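Local coordinates for putative diflavin flavoprotein A 5 (Nostoc sp. PCC 7120, PDB 4FEK) that probably passes electrons from NADH to oxygen, reducing it to water, as a modular diiron flavoprotein whose N-terminal metallo-beta-lactamase-like domain is the part crystallised, at residues T18-A23 / G232-T237; Q168-D173 / R225-G230; R22-S27 / C181-F186. All blocks are in the same frame, centred on the assembly; numbering follows the deposited sequence.

Contact 1: residues T18-A23 / G232-T237; sequences TKVLRA and GPLVRT
Arg22 reaches from strand 18-25 over the loop at Gly232 and Pro233, where the end of its guanidinium overlaps the peptide joining these two residues. The bond that forms is straight at the donor: NH2 of Arg22 lies 3.0 Å from O of Gly232, with 173° at the hydrogen, and the oxygen sits at the guanidinium edge, almost in its plane. At the acceptor the geometry is unusual. The C=O to donor angle is only 81°, so the nitrogen stands above the carbonyl plane and is not on a lone pair. This also brings NH2 of Arg22 to 3.3 Å from N of Pro233, which has no hydrogen to offer, and leaves CD of the proline ring 4.1 Å from the same NH2. A bend at chi3 (81°) turns the guanidinium out of line with the start of its chain and lets it meet the loop edge-on. NH1 is held by Gln10 OE1, whereas the buried NE has no partner in the model. Two residues along the strand the contact becomes apolar: CG1 of Val20 and CD2 of Leu234 meet tip to tip at 4.1 Å. Gly232 has backbone angles that call for glycine, and its oxygen takes a second hydrogen bond from Asn44 ND2. The contact is buried and structural, within the metallo-beta-lactamase-like domain. It joins one face of strand 18-25, which lies between strands 8-15 and 41-49, to the loop leading from strand 226-229 into helix 239-258; Ile14 and Tyr46 of the flanking strands both touch Val20 and Leu234.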
loop_
_atom_site.group_PDB
_atom_site.type_symbol
_atom_site.label_atom_id
_atom_site.label_comp_id
_atom_site.label_asym_id
_atom_site.label_seq_id
_atom_site.Cartn_x
_atom_site.Cartn_y
_atom_site.Cartn_z
ATOM N N THR A 18 -13.852 -6.688 -3.014
ATOM C CA THR A 18 -12.425 -6.361 -2.940
ATOM C C THR A 18 -11.544 -7.424 -3.570
ATOM O O THR A 18 -11.665 -8.626 -3.259
ATOM C CB THR A 18 -11.994 -6.153 -1.472
ATOM O OG1 THR A 18 -12.936 -5.301 -0.815
ATOM C CG2 THR A 18 -10.568 -5.525 -1.375
ATOM N N LYS A 19 -10.623 -6.968 -4.423
ATOM C CA LYS A 19 -9.615 -7.827 -5.031
ATOM C C LYS A 19 -8.213 -7.257 -4.838
ATOM O O LYS A 19 -8.050 -6.031 -4.757
ATOM C CB LYS A 19 -9.834 -7.939 -6.539
ATOM C CG LYS A 19 -11.181 -8.560 -6.915
ATOM C CD LYS A 19 -11.307 -8.693 -8.436
ATOM C CE LYS A 19 -12.564 -9.500 -8.803
ATOM N NZ LYS A 19 -12.951 -9.298 -10.236
ATOM N N VAL A 20 -7.224 -8.148 -4.802
ATOM C CA VAL A 20 -5.808 -7.749 -4.825
ATOM C C VAL A 20 -5.267 -8.083 -6.202
ATOM O O VAL A 20 -5.697 -9.077 -6.814
ATOM C CB VAL A 20 -4.959 -8.426 -3.693
ATOM C CG1 VAL A 20 -4.969 -9.963 -3.798
ATOM C CG2 VAL A 20 -3.491 -7.917 -3.725
ATOM N N LEU A 21 -4.389 -7.211 -6.711
ATOM C CA LEU A 21 -3.524 -7.521 -7.832
ATOM C C LEU A 21 -2.101 -7.518 -7.294
ATOM O O LEU A 21 -1.618 -6.471 -6.879
ATOM C CB LEU A 21 -3.649 -6.448 -8.930
ATOM C CG LEU A 21 -4.909 -6.490 -9.805
ATOM C CD1 LEU A 21 -6.113 -5.971 -9.028
ATOM C CD2 LEU A 21 -4.707 -5.694 -11.102
ATOM N N ARG A 22 -1.448 -8.679 -7.256
ATOM C CA ARG A 22 -0.055 -8.750 -6.793
ATOM C C ARG A 22 0.861 -8.849 -7.999
ATOM O O ARG A 22 0.856 -9.858 -8.711
ATOM C CB ARG A 22 0.170 -9.982 -5.911
ATOM C CG ARG A 22 -0.848 -10.182 -4.802
ATOM C CD ARG A 22 -0.572 -11.541 -4.143
ATOM N NE ARG A 22 0.507 -11.454 -3.191
ATOM C CZ ARG A 22 1.487 -12.336 -3.003
ATOM N NH1 ARG A 22 1.614 -13.446 -3.711
ATOM N NH2 ARG A 22 2.380 -12.075 -2.073
ATOM N N ALA A 23 1.601 -7.789 -8.265
ATOM C CA ALA A 23 2.581 -7.796 -9.335
ATOM C C ALA A 23 3.794 -8.475 -8.750
ATOM O O ALA A 23 4.321 -8.026 -7.727
ATOM C CB ALA A 23 2.922 -6.388 -9.724
ATOM N N GLY A 232 4.562 -8.335 -0.508
ATOM C CA GLY A 232 4.526 -9.677 0.047
ATOM C C GLY A 232 3.124 -10.211 0.280
ATOM O O GLY A 232 2.150 -9.685 -0.225
ATOM N N PRO A 233 3.026 -11.295 1.040
ATOM C CA PRO A 233 1.746 -11.892 1.436
ATOM C C PRO A 233 0.913 -10.957 2.303
ATOM O O PRO A 233 1.435 -10.204 3.140
ATOM C CB PRO A 233 2.156 -13.138 2.236
ATOM C CG PRO A 233 3.588 -12.922 2.596
ATOM C CD PRO A 233 4.196 -11.991 1.604
ATOM N N LEU A 234 -0.395 -11.008 2.086
ATOM C CA LEU A 234 -1.350 -10.235 2.859
ATOM C C LEU A 234 -1.385 -10.821 4.264
ATOM O O LEU A 234 -1.372 -12.035 4.441
ATOM C CB LEU A 234 -2.733 -10.265 2.185
ATOM C CG LEU A 234 -2.939 -9.380 0.928
ATOM C CD1 LEU A 234 -1.840 -9.481 -0.099
ATOM C CD2 LEU A 234 -4.266 -9.681 0.262
ATOM N N VAL A 235 -1.393 -9.958 5.268
ATOM C CA VAL A 235 -1.256 -10.424 6.632
ATOM C C VAL A 235 -2.607 -10.632 7.278
ATOM O O VAL A 235 -3.297 -9.688 7.623
ATOM C CB VAL A 235 -0.385 -9.488 7.475
ATOM C CG1 VAL A 235 -0.184 -10.088 8.880
ATOM C CG2 VAL A 235 0.977 -9.289 6.777
ATOM N N ARG A 236 -2.964 -11.903 7.428
ATOM C CA ARG A 236 -4.270 -12.294 7.920
ATOM C C ARG A 236 -4.120 -12.933 9.295
ATOM O O ARG A 236 -4.295 -12.276 10.316
ATOM C CB ARG A 236 -4.916 -13.266 6.921
ATOM C CG ARG A 236 -6.348 -13.662 7.251
ATOM C CD ARG A 236 -7.023 -14.216 5.994
ATOM N NE ARG A 236 -6.411 -15.472 5.570
ATOM C CZ ARG A 236 -6.799 -16.156 4.495
ATOM N NH1 ARG A 236 -7.778 -15.690 3.735
ATOM N NH2 ARG A 236 -6.203 -17.297 4.178
ATOM N N THR A 237 -3.775 -14.215 9.319
ATOM C CA THR A 237 -3.703 -14.943 10.575
ATOM C C THR A 237 -2.555 -14.464 11.446
ATOM O O THR A 237 -2.651 -14.492 12.666
ATOM C CB THR A 237 -3.640 -16.472 10.343
ATOM O OG1 THR A 237 -4.762 -16.866 9.547
ATOM C CG2 THR A 237 -3.707 -17.222 11.672
#

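Contact 2: residues Q168-D173 / R225-G230; sequences QILYTD and RLYAVG
Ile169 and Leu226 lie side by side on one face of a parallel strand pair, pointing the same way, with CD1 of Ile169 3.9 Å from CD2 of Leu226. Strands 169-173 and 226-229 are neighbours at the edge of the five-stranded sheet of the metallo-beta-lactamase-like domain, 226-229 being outermost. The two branches of Ile169 divide the work. CG1, beside the backbone N (chi1 -69°), carries CD1 to Leu226, while CG2, anti to that N, drops to 3.6 Å from CB of Ala228 and also rests over the rim of one face of the Tyr171 ring. Ala228 CB also touches CD1 of Tyr171 at 3.5 Å, so it sits against both side chains. The other face of the pair carries Leu170 and Tyr227. Leu170, with CG swung away from its backbone N (chi1 -180°), lays CD2 4.0 Å from CE1 of the Tyr227 ring, which meets Thr172 CG2 a little further along and stacks on Phe176. At the start of the pair the extended chains of Gln168 and Arg225 cross obliquely. NE of Arg225 donates to OE1 of Gln168 at 3.3 Å, a bent bond whose oxygen lies in the guanidinium plane. Backbone bonds bind the strands from Arg225 N to Gln168 O through to Gly230 N to Asp173 O, the latter 2.7 Å. Near that end a water accepts from Asp173 N and lies within bonding distance of Ala228 O. The chemistry is thus split: hydrocarbon and aromatic packing on both faces is bounded by polar ends, where OD2 of Asp173 is hydrogen-bonded to His87 ND1.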
loop_
_atom_site.group_PDB
_atom_site.type_symbol
_atom_site.label_atom_id
_atom_site.label_comp_id
_atom_site.label_asym_id
_atom_site.label_seq_id
_atom_site.Cartn_x
_atom_site.Cartn_y
_atom_site.Cartn_z
ATOM N N GLN A 168 -13.345 -4.417 7.105
ATOM C CA GLN A 168 -12.345 -4.344 8.191
ATOM C C GLN A 168 -10.925 -4.643 7.711
ATOM O O GLN A 168 -10.098 -5.219 8.432
ATOM C CB GLN A 168 -12.737 -5.216 9.391
ATOM C CG GLN A 168 -14.149 -4.908 9.855
ATOM C CD GLN A 168 -14.515 -5.549 11.172
ATOM O OE1 GLN A 168 -14.212 -6.711 11.423
ATOM N NE2 GLN A 168 -15.192 -4.790 12.019
ATOM N N ILE A 169 -10.646 -4.233 6.483
ATOM C CA ILE A 169 -9.312 -4.365 5.928
ATOM C C ILE A 169 -8.599 -3.023 6.110
ATOM O O ILE A 169 -9.152 -1.961 5.842
ATOM C CB ILE A 169 -9.340 -4.733 4.428
ATOM C CG1 ILE A 169 -9.874 -6.170 4.214
ATOM C CG2 ILE A 169 -7.959 -4.630 3.826
ATOM C CD1 ILE A 169 -9.993 -6.548 2.708
ATOM N N LEU A 170 -7.363 -3.081 6.583
ATOM C CA LEU A 170 -6.534 -1.891 6.677
ATOM C C LEU A 170 -5.463 -1.962 5.595
ATOM O O LEU A 170 -4.679 -2.924 5.547
ATOM C CB LEU A 170 -5.904 -1.828 8.072
ATOM C CG LEU A 170 -5.014 -0.617 8.302
ATOM C CD1 LEU A 170 -5.877 0.626 8.270
ATOM C CD2 LEU A 170 -4.287 -0.749 9.661
ATOM N N TYR A 171 -5.432 -0.948 4.734
ATOM C CA TYR A 171 -4.466 -0.851 3.635
ATOM C C TYR A 171 -3.266 -0.084 4.186
ATOM O O TYR A 171 -3.391 1.096 4.512
ATOM C CB TYR A 171 -5.104 -0.138 2.432
ATOM C CG TYR A 171 -6.311 -0.948 1.902
ATOM C CD1 TYR A 171 -6.136 -1.917 0.914
ATOM C CD2 TYR A 171 -7.583 -0.785 2.446
ATOM C CE1 TYR A 171 -7.203 -2.681 0.455
ATOM C CE2 TYR A 171 -8.677 -1.563 2.003
ATOM C CZ TYR A 171 -8.466 -2.506 1.007
ATOM O OH TYR A 171 -9.521 -3.278 0.557
ATOM N N THR A 172 -2.131 -0.764 4.318
ATOM C CA THR A 172 -1.033 -0.244 5.129
ATOM C C THR A 172 0.187 0.108 4.297
ATOM O O THR A 172 1.182 0.615 4.853
ATOM C CB THR A 172 -0.596 -1.236 6.237
ATOM O OG1 THR A 172 -0.059 -2.433 5.643
ATOM C CG2 THR A 172 -1.748 -1.585 7.149
ATOM N N ASP A 173 0.113 -0.172 2.986
ATOM C CA ASP A 173 1.181 0.194 2.037
ATOM C C ASP A 173 2.536 -0.320 2.552
ATOM O O ASP A 173 2.713 -1.526 2.694
ATOM C CB ASP A 173 1.208 1.722 1.854
ATOM C CG ASP A 173 2.088 2.173 0.693
ATOM O OD1 ASP A 173 2.553 1.319 -0.101
ATOM O OD2 ASP A 173 2.313 3.402 0.579
ATOM N N ARG A 225 -9.272 -7.198 10.299
ATOM C CA ARG A 225 -9.212 -8.614 9.953
ATOM C C ARG A 225 -8.043 -8.919 9.027
ATOM O O ARG A 225 -7.608 -10.060 8.945
ATOM C CB ARG A 225 -10.516 -9.048 9.273
ATOM C CG ARG A 225 -11.730 -9.005 10.185
ATOM C CD ARG A 225 -12.988 -9.383 9.421
ATOM N NE ARG A 225 -14.057 -9.790 10.323
ATOM C CZ ARG A 225 -14.536 -11.028 10.405
ATOM N NH1 ARG A 225 -14.051 -11.985 9.624
ATOM N NH2 ARG A 225 -15.505 -11.306 11.268
ATOM N N LEU A 226 -7.538 -7.899 8.330
ATOM C CA LEU A 226 -6.467 -8.100 7.357
ATOM C C LEU A 226 -5.613 -6.848 7.224
ATOM O O LEU A 226 -6.157 -5.735 7.142
ATOM C CB LEU A 226 -7.058 -8.440 5.979
ATOM C CG LEU A 226 -6.067 -8.759 4.859
ATOM C CD1 LEU A 226 -5.582 -10.188 5.007
ATOM C CD2 LEU A 226 -6.692 -8.522 3.473
ATOM N N TYR A 227 -4.290 -7.026 7.206
ATOM C CA TYR A 227 -3.395 -5.964 6.731
ATOM C C TYR A 227 -3.153 -6.204 5.244
ATOM O O TYR A 227 -2.402 -7.116 4.865
ATOM C CB TYR A 227 -2.023 -5.953 7.447
ATOM C CG TYR A 227 -2.037 -5.552 8.905
ATOM C CD1 TYR A 227 -3.025 -4.718 9.420
ATOM C CD2 TYR A 227 -1.022 -5.968 9.766
ATOM C CE1 TYR A 227 -3.014 -4.336 10.751
ATOM C CE2 TYR A 227 -1.009 -5.584 11.107
ATOM C CZ TYR A 227 -1.999 -4.766 11.589
ATOM O OH TYR A 227 -1.987 -4.392 12.927
ATOM N N ALA A 228 -3.784 -5.379 4.419
ATOM C CA ALA A 228 -3.550 -5.388 2.984
ATOM C C ALA A 228 -2.289 -4.578 2.702
ATOM O O ALA A 228 -2.358 -3.394 2.370
ATOM C CB ALA A 228 -4.741 -4.802 2.246
ATOM N N VAL A 229 -1.147 -5.236 2.845
ATOM C CA VAL A 229 0.164 -4.602 2.764
ATOM C C VAL A 229 0.614 -4.341 1.322
ATOM O O VAL A 229 0.079 -4.921 0.398
ATOM C CB VAL A 229 1.211 -5.489 3.424
ATOM C CG1 VAL A 229 0.792 -5.801 4.886
ATOM C CG2 VAL A 229 1.394 -6.807 2.610
ATOM N N GLY A 230 1.618 -3.478 1.159
ATOM C CA GLY A 230 2.151 -3.127 -0.132
ATOM C C GLY A 230 3.089 -4.174 -0.719
ATOM O O GLY A 230 3.219 -4.260 -1.936
HETATM O O HOH W 1 -1.861 -1.067 0.910
#

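Contact 3: residues R22-S27 / C181-F186; sequences RARSWS and CGDDVF
Arg24 lays its CB 3.6 Å from SG of Cys181, and CG and CD continue past the same sulfur, CD also nearing the Gly182 carbonyl. At chi3 the chain bends, and NE turns to a salt bridge with Asp8. Beyond CZ, NH1 grips two oxygens at the guanidinium edge: O of Gly182 at 2.9 Å, approached from above its carbonyl plane, and OD1 of Asp183 at 3.0 Å in a salt bridge that uses the anti lone pair. The guanidinium and carboxylate planes stand 41° apart. NH2 reaches a water at 3.3 Å that donates to the same OD1, so the carboxylate is tied to both terminal nitrogens. Cys181, its SG anti to the backbone N (chi1 180°), puts the sulfur over the six-membered ring of Trp26, 3.6 Å from the centroid and 12° off the normal, a sulfur-aromatic contact. The indole also meets the backbone, its CZ3 coming 3.3 Å from O of Cys181, and turns its edge to OD1 of Asp183. Nearer the middle of the strand, CD of Arg22 packs 3.9 Å from CG2 of Val185, while its NH1 is held mainly by Gln10 OE1. The Gly182 carbonyl thus takes a good bond from Arg24 and a weak one from Arg22 NH1. This is structural packing in the metallo-beta-lactamase-like domain, joining the end of strand 18-25, second in the seven-stranded sheet, and the turn after it to the long loop that precedes helix 194-205. Strand 8-15 borders it through Asp8 and Gln10, strand 41-49 through Thr42, and helix 61-74 packs Phe63 against Ser25.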
loop_
_atom_site.group_PDB
_atom_site.type_symbol
_atom_site.label_atom_id
_atom_site.label_comp_id
_atom_site.label_asym_id
_atom_site.label_seq_id
_atom_site.Cartn_x
_atom_site.Cartn_y
_atom_site.Cartn_z
ATOM N N ARG A 22 -1.448 -8.679 -7.256
ATOM C CA ARG A 22 -0.055 -8.750 -6.793
ATOM C C ARG A 22 0.861 -8.849 -7.999
ATOM O O ARG A 22 0.856 -9.858 -8.711
ATOM C CB ARG A 22 0.170 -9.982 -5.911
ATOM C CG ARG A 22 -0.848 -10.182 -4.802
ATOM C CD ARG A 22 -0.572 -11.541 -4.143
ATOM N NE ARG A 22 0.507 -11.454 -3.191
ATOM C CZ ARG A 22 1.487 -12.336 -3.003
ATOM N NH1 ARG A 22 1.614 -13.446 -3.711
ATOM N NH2 ARG A 22 2.380 -12.075 -2.073
ATOM N N ALA A 23 1.601 -7.789 -8.265
ATOM C CA ALA A 23 2.581 -7.796 -9.335
ATOM C C ALA A 23 3.794 -8.475 -8.750
ATOM O O ALA A 23 4.321 -8.026 -7.727
ATOM C CB ALA A 23 2.922 -6.388 -9.724
ATOM N N ARG A 24 4.237 -9.550 -9.387
ATOM C CA ARG A 24 5.257 -10.408 -8.793
ATOM C C ARG A 24 6.563 -10.359 -9.556
ATOM O O ARG A 24 6.574 -10.304 -10.797
ATOM C CB ARG A 24 4.757 -11.859 -8.699
ATOM C CG ARG A 24 3.481 -12.013 -7.897
ATOM C CD ARG A 24 3.219 -13.457 -7.558
ATOM N NE ARG A 24 3.039 -14.276 -8.753
ATOM C CZ ARG A 24 3.003 -15.604 -8.752
ATOM N NH1 ARG A 24 3.120 -16.279 -7.616
ATOM N NH2 ARG A 24 2.857 -16.260 -9.897
ATOM N N SER A 25 7.668 -10.375 -8.805
ATOM C CA SER A 25 8.988 -10.526 -9.397
ATOM C C SER A 25 9.850 -11.521 -8.605
ATOM O O SER A 25 10.020 -11.392 -7.390
ATOM C CB SER A 25 9.708 -9.186 -9.515
ATOM O OG SER A 25 10.973 -9.355 -10.165
ATOM N N TRP A 26 10.384 -12.520 -9.292
ATOM C CA TRP A 26 11.199 -13.528 -8.603
ATOM C C TRP A 26 12.631 -13.062 -8.304
ATOM O O TRP A 26 13.377 -13.732 -7.579
ATOM C CB TRP A 26 11.171 -14.851 -9.377
ATOM C CG TRP A 26 9.760 -15.368 -9.496
ATOM C CD1 TRP A 26 8.858 -15.095 -10.491
ATOM C CD2 TRP A 26 9.078 -16.207 -8.559
ATOM N NE1 TRP A 26 7.661 -15.721 -10.231
ATOM C CE2 TRP A 26 7.772 -16.414 -9.054
ATOM C CE3 TRP A 26 9.445 -16.802 -7.348
ATOM C CZ2 TRP A 26 6.835 -17.200 -8.385
ATOM C CZ3 TRP A 26 8.514 -17.586 -6.685
ATOM C CH2 TRP A 26 7.226 -17.782 -7.208
ATOM N N SER A 27 12.998 -11.904 -8.844
ATOM C CA SER A 27 14.322 -11.320 -8.619
ATOM C C SER A 27 14.168 -9.895 -8.102
ATOM O O SER A 27 13.072 -9.317 -8.175
ATOM C CB SER A 27 15.128 -11.328 -9.920
ATOM O OG SER A 27 14.403 -10.669 -10.947
ATOM N N CYS A 181 8.584 -13.201 -2.925
ATOM C CA CYS A 181 7.637 -13.592 -3.968
ATOM C C CYS A 181 7.347 -15.086 -3.873
ATOM O O CYS A 181 8.271 -15.903 -3.836
ATOM C CB CYS A 181 8.224 -13.277 -5.349
ATOM S SG CYS A 181 7.108 -13.739 -6.717
ATOM N N GLY A 182 6.068 -15.437 -3.833
ATOM C CA GLY A 182 5.645 -16.823 -3.759
ATOM C C GLY A 182 4.240 -16.976 -4.317
ATOM O O GLY A 182 3.627 -15.998 -4.732
ATOM N N ASP A 183 3.720 -18.200 -4.333
ATOM C CA ASP A 183 2.362 -18.416 -4.842
ATOM C C ASP A 183 1.290 -18.060 -3.809
ATOM O O ASP A 183 0.176 -17.668 -4.173
ATOM C CB ASP A 183 2.172 -19.853 -5.337
ATOM C CG ASP A 183 3.010 -20.172 -6.575
ATOM O OD1 ASP A 183 3.502 -19.241 -7.249
ATOM O OD2 ASP A 183 3.164 -21.368 -6.884
ATOM N N ASP A 184 1.618 -18.188 -2.523
ATOM C CA ASP A 184 0.652 -17.899 -1.455
ATOM C C ASP A 184 0.329 -16.412 -1.323
ATOM O O ASP A 184 1.222 -15.598 -1.103
ATOM C CB ASP A 184 1.176 -18.422 -0.118
ATOM C CG ASP A 184 1.231 -19.946 -0.069
ATOM O OD1 ASP A 184 0.310 -20.594 -0.620
ATOM O OD2 ASP A 184 2.198 -20.489 0.507
ATOM N N VAL A 185 -0.951 -16.071 -1.444
ATOM C CA VAL A 185 -1.404 -14.682 -1.365
ATOM C C VAL A 185 -1.457 -14.178 0.088
ATOM O O VAL A 185 -1.120 -13.023 0.380
ATOM C CB VAL A 185 -2.794 -14.525 -2.021
ATOM C CG1 VAL A 185 -3.407 -13.184 -1.708
ATOM C CG2 VAL A 185 -2.706 -14.729 -3.547
ATOM N N PHE A 186 -1.863 -15.064 0.989
ATOM C CA PHE A 186 -2.048 -14.722 2.401
ATOM C C PHE A 186 -0.959 -15.338 3.242
ATOM O O PHE A 186 -0.386 -16.359 2.866
ATOM C CB PHE A 186 -3.405 -15.206 2.906
ATOM C CG PHE A 186 -4.557 -14.548 2.234
ATOM C CD1 PHE A 186 -5.148 -15.132 1.117
ATOM C CD2 PHE A 186 -5.045 -13.335 2.699
ATOM C CE1 PHE A 186 -6.210 -14.523 0.478
ATOM C CE2 PHE A 186 -6.110 -12.723 2.070
ATOM C CZ PHE A 186 -6.691 -13.312 0.946
HETATM O O HOH W 2 3.845 -19.371 -9.851
#

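From the N terminus, strand 18-25 serves contact 1 and then contact 3, which share Arg22 and Ala23. Contact 3 closes the first of their loops when the chain reaches 181-186; contact 1 closes a longer one at 232-237. Contact 2 opens at 168-173 and closes at 225-230, so it falls wholly within the span of contact 1 but crosses contact 3. In space the returning loops adjoin: Leu234 N lies 2.7 Å from Val185 O, probably hydrogen-bonded. Contacts 1 and 3 fasten strand 18-25 of the seven-stranded sheet to the two loops, while contact 2 pairs the last two strands of the five-stranded sheet, on which the 232-237 loop leans through Val235 O and Tyr227 N.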